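Local coordinates for protein transcriptional regulator, IclR family (PDB 5TJJ) that probably binds DNA and regulates transcription as an IclR-family factor with a helix-turn-helix domain and a GAF-like C-terminal domain, at residues 145-153 with 212-223. Sequence-based numbering, arbitrary orientation.
Sequences AFGRCFLAY and FNQQNKVDLVLS
Val-221 is the bump here, and Phe-146, Cys-149 and Phe-150 of the helix make the hollow that takes it. Its CG2 methyl sits over the middle of the Phe-150 ring, 3.5 Å from the ring centroid, a CH-pi contact. CB of Cys-149 closes on the same methyl at 3.7 Å. The other branch, CG1, lies against CB of Phe-146, whose ring swings away from the strand (chi1 58°); its CD2 edge comes near OG of Ser-223. Phe-150 has CG beside its backbone N (chi1 -68°), which lays the ring along the strand with its edge facing the carbonyl oxygens of Val-218 and Asp-219. A serine in place of Phe-150 would probably leave CG2 of Val-221 without the ring beneath it and open a gap beside Val-218. Val-218 forks between two aromatic residues: CG1 meets CD1 of Phe-150, while CG2 rests 3.8 Å from CB of Tyr-153. Farther out, Phe-212 drives its CE1-CZ edge into the face of Tyr-153, a T-shaped pair with planes at 88°. Residues 145-151 run roughly antiparallel to 218-223, with a clear tilt, on one face of the six-stranded antiparallel sheet of the GAF-like domain. On either side of strand 218-227, Phe-146 and Phe-150 rest on Val-108 of strand 104-110, Ala-145 and Cys-149 on Ala-208 of strand 204-212; helix 178-191 packs against Arg-148 and Leu-151.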
loop_
_atom_site.group_PDB
_atom_site.type_symbol
_atom_site.label_atom_id
_atom_site.label_comp_id
_atom_site.label_asym_id
_atom_site.label_seq_id
_atom_site.Cartn_x
_atom_site.Cartn_y
_atom_site.Cartn_z
ATOM N N ALA A 145 28.600 4.280 -11.748
ATOM C CA ALA A 145 27.526 3.419 -12.252
ATOM C C ALA A 145 26.124 3.871 -11.849
ATOM O O ALA A 145 25.197 3.906 -12.691
ATOM C CB ALA A 145 27.750 1.973 -11.829
ATOM N N PHE A 146 25.974 4.222 -10.576
ATOM C CA PHE A 146 24.666 4.615 -10.068
ATOM C C PHE A 146 24.169 5.959 -10.608
ATOM O O PHE A 146 22.954 6.124 -10.778
ATOM C CB PHE A 146 24.563 4.549 -8.534
ATOM C CG PHE A 146 25.554 5.380 -7.810
ATOM C CD1 PHE A 146 25.373 6.747 -7.682
ATOM C CD2 PHE A 146 26.669 4.789 -7.220
ATOM C CE1 PHE A 146 26.301 7.522 -6.996
ATOM C CE2 PHE A 146 27.590 5.559 -6.530
ATOM C CZ PHE A 146 27.398 6.924 -6.408
ATOM N N GLY A 147 25.088 6.897 -10.855
ATOM C CA GLY A 147 24.766 8.147 -11.508
ATOM C C GLY A 147 24.157 7.925 -12.893
ATOM O O GLY A 147 23.050 8.380 -13.192
ATOM N N ARG A 148 24.875 7.178 -13.722
ATOM C CA ARG A 148 24.393 6.809 -15.045
ATOM C C ARG A 148 23.025 6.097 -15.073
ATOM O O ARG A 148 22.300 6.198 -16.074
ATOM C CB ARG A 148 25.413 5.893 -15.718
ATOM C CG ARG A 148 26.704 6.580 -16.093
ATOM C CD ARG A 148 27.434 5.812 -17.181
ATOM N NE ARG A 148 28.266 4.759 -16.626
ATOM C CZ ARG A 148 29.417 4.953 -15.998
ATOM N NH1 ARG A 148 29.922 6.179 -15.841
ATOM N NH2 ARG A 148 30.071 3.905 -15.538
ATOM N N CYS A 149 22.691 5.350 -14.019
ATOM C CA CYS A 149 21.374 4.736 -13.969
ATOM C C CYS A 149 20.251 5.725 -13.765
ATOM O O CYS A 149 19.164 5.460 -14.232
ATOM C CB CYS A 149 21.267 3.661 -12.905
ATOM S SG CYS A 149 22.139 2.162 -13.327
ATOM N N PHE A 150 20.494 6.834 -13.060
ATOM C CA PHE A 150 19.484 7.905 -12.933
ATOM C C PHE A 150 19.418 8.678 -14.253
ATOM O O PHE A 150 18.348 8.777 -14.863
ATOM C CB PHE A 150 19.797 8.869 -11.783
ATOM C CG PHE A 150 19.669 8.277 -10.394
ATOM C CD1 PHE A 150 18.437 8.079 -9.817
ATOM C CD2 PHE A 150 20.800 7.995 -9.631
ATOM C CE1 PHE A 150 18.312 7.572 -8.522
ATOM C CE2 PHE A 150 20.688 7.491 -8.329
ATOM C CZ PHE A 150 19.442 7.273 -7.778
ATOM N N LEU A 151 20.567 9.167 -14.712
ATOM C CA LEU A 151 20.630 10.044 -15.882
ATOM C C LEU A 151 20.156 9.443 -17.195
ATOM O O LEU A 151 19.467 10.097 -17.955
ATOM C CB LEU A 151 22.038 10.551 -16.108
ATOM C CG LEU A 151 22.434 11.881 -15.494
ATOM C CD1 LEU A 151 23.823 12.234 -16.006
ATOM C CD2 LEU A 151 21.458 12.975 -15.884
ATOM N N ALA A 152 20.515 8.197 -17.455
ATOM C CA ALA A 152 20.185 7.570 -18.711
ATOM C C ALA A 152 18.677 7.579 -19.005
ATOM O O ALA A 152 18.249 7.496 -20.189
ATOM C CB ALA A 152 20.721 6.148 -18.726
ATOM N N TYR A 153 17.877 7.655 -17.945
ATOM C CA TYR A 153 16.420 7.640 -18.075
ATOM C C TYR A 153 15.740 9.005 -17.955
ATOM O O TYR A 153 14.524 9.072 -17.988
ATOM C CB TYR A 153 15.831 6.623 -17.106
ATOM C CG TYR A 153 16.285 5.220 -17.407
ATOM C CD1 TYR A 153 15.690 4.479 -18.416
ATOM C CD2 TYR A 153 17.354 4.640 -16.703
ATOM C CE1 TYR A 153 16.129 3.193 -18.709
ATOM C CE2 TYR A 153 17.821 3.357 -17.009
ATOM C CZ TYR A 153 17.192 2.641 -18.003
ATOM O OH TYR A 153 17.593 1.369 -18.295
ATOM N N PHE A 212 12.266 1.603 -11.215
ATOM C CA PHE A 212 11.264 2.500 -11.785
ATOM C C PHE A 212 10.046 2.594 -10.883
ATOM O O PHE A 212 9.732 1.653 -10.173
ATOM C CB PHE A 212 10.835 2.015 -13.163
ATOM C CG PHE A 212 11.983 1.792 -14.100
ATOM C CD1 PHE A 212 12.531 2.862 -14.821
ATOM C CD2 PHE A 212 12.511 0.510 -14.286
ATOM C CE1 PHE A 212 13.598 2.656 -15.682
ATOM C CE2 PHE A 212 13.577 0.306 -15.163
ATOM C CZ PHE A 212 14.127 1.384 -15.846
ATOM N N ASN A 213 9.350 3.720 -10.929
ATOM C CA ASN A 213 8.126 3.916 -10.140
ATOM C C ASN A 213 6.908 3.992 -11.059
ATOM O O ASN A 213 6.996 3.641 -12.248
ATOM C CB ASN A 213 8.268 5.153 -9.239
ATOM C CG ASN A 213 8.273 6.443 -10.004
ATOM O OD1 ASN A 213 7.909 6.514 -11.176
ATOM N ND2 ASN A 213 8.708 7.475 -9.346
ATOM N N GLN A 214 5.770 4.423 -10.521
ATOM C CA GLN A 214 4.526 4.382 -11.291
ATOM C C GLN A 214 4.453 5.391 -12.457
ATOM O O GLN A 214 3.698 5.177 -13.370
ATOM C CB GLN A 214 3.282 4.410 -10.387
ATOM C CG GLN A 214 2.835 5.748 -9.846
ATOM C CD GLN A 214 3.512 6.094 -8.542
ATOM O OE1 GLN A 214 4.737 5.922 -8.390
ATOM N NE2 GLN A 214 2.715 6.581 -7.574
ATOM N N GLN A 215 5.258 6.451 -12.455
ATOM C CA GLN A 215 5.390 7.307 -13.646
ATOM C C GLN A 215 6.557 6.893 -14.533
ATOM O O GLN A 215 6.985 7.669 -15.380
ATOM C CB GLN A 215 5.546 8.773 -13.257
ATOM C CG GLN A 215 4.435 9.297 -12.351
ATOM C CD GLN A 215 4.801 9.327 -10.869
ATOM O OE1 GLN A 215 5.867 8.846 -10.460
ATOM N NE2 GLN A 215 3.912 9.898 -10.052
ATOM N N ASN A 216 7.076 5.682 -14.335
ATOM C CA ASN A 216 8.224 5.161 -15.062
ATOM C C ASN A 216 9.484 5.998 -14.944
ATOM O O ASN A 216 10.309 5.977 -15.837
ATOM C CB ASN A 216 7.866 4.955 -16.536
ATOM C CG ASN A 216 6.554 4.222 -16.711
ATOM O OD1 ASN A 216 6.499 3.019 -16.542
ATOM N ND2 ASN A 216 5.487 4.948 -17.026
ATOM N N LYS A 217 9.645 6.727 -13.849
ATOM C CA LYS A 217 10.846 7.544 -13.633
ATOM C C LYS A 217 11.775 6.753 -12.714
ATOM O O LYS A 217 11.322 5.794 -12.094
ATOM C CB LYS A 217 10.468 8.886 -13.008
ATOM C CG LYS A 217 9.501 9.729 -13.841
ATOM C CD LYS A 217 10.129 10.222 -15.147
ATOM C CE LYS A 217 9.391 11.439 -15.707
ATOM N NZ LYS A 217 7.910 11.253 -15.823
ATOM N N VAL A 218 13.053 7.135 -12.638
ATOM C CA VAL A 218 14.008 6.478 -11.741
ATOM C C VAL A 218 14.283 7.334 -10.512
ATOM O O VAL A 218 15.048 8.293 -10.580
ATOM C CB VAL A 218 15.332 6.161 -12.434
ATOM C CG1 VAL A 218 16.299 5.447 -11.476
ATOM C CG2 VAL A 218 15.088 5.299 -13.660
ATOM N N ASP A 219 13.647 6.970 -9.395
ATOM C CA ASP A 219 13.881 7.607 -8.088
ATOM C C ASP A 219 14.903 6.854 -7.204
ATOM O O ASP A 219 15.410 7.411 -6.238
ATOM C CB ASP A 219 12.557 7.739 -7.322
ATOM C CG ASP A 219 11.771 9.003 -7.692
ATOM O OD1 ASP A 219 12.359 9.971 -8.265
ATOM O OD2 ASP A 219 10.543 9.028 -7.378
ATOM N N LEU A 220 15.199 5.608 -7.544
ATOM C CA LEU A 220 16.009 4.759 -6.714
ATOM C C LEU A 220 16.901 3.927 -7.594
ATOM O O LEU A 220 16.482 3.511 -8.688
ATOM C CB LEU A 220 15.109 3.839 -5.893
ATOM C CG LEU A 220 14.353 4.437 -4.705
ATOM C CD1 LEU A 220 13.488 3.341 -4.059
ATOM C CD2 LEU A 220 15.322 5.060 -3.704
ATOM N N VAL A 221 18.113 3.659 -7.117
ATOM C CA VAL A 221 19.038 2.757 -7.801
ATOM C C VAL A 221 19.576 1.764 -6.792
ATOM O O VAL A 221 19.800 2.127 -5.659
ATOM C CB VAL A 221 20.159 3.537 -8.470
ATOM C CG1 VAL A 221 21.297 2.623 -8.936
ATOM C CG2 VAL A 221 19.604 4.342 -9.657
ATOM N N LEU A 222 19.711 0.507 -7.206
ATOM C CA LEU A 222 20.336 -0.518 -6.411
ATOM C C LEU A 222 21.702 -0.730 -6.994
ATOM O O LEU A 222 21.827 -0.923 -8.189
ATOM C CB LEU A 222 19.589 -1.863 -6.467
ATOM C CG LEU A 222 18.098 -1.910 -6.237
ATOM C CD1 LEU A 222 17.661 -3.354 -6.173
ATOM C CD2 LEU A 222 17.742 -1.224 -4.937
ATOM N N SER A 223 22.709 -0.768 -6.128
ATOM C CA SER A 223 24.098 -0.871 -6.554
ATOM C C SER A 223 24.917 -1.828 -5.687
ATOM O O SER A 223 24.615 -2.023 -4.526
ATOM C CB SER A 223 24.702 0.508 -6.519
ATOM O OG SER A 223 26.005 0.457 -7.038
#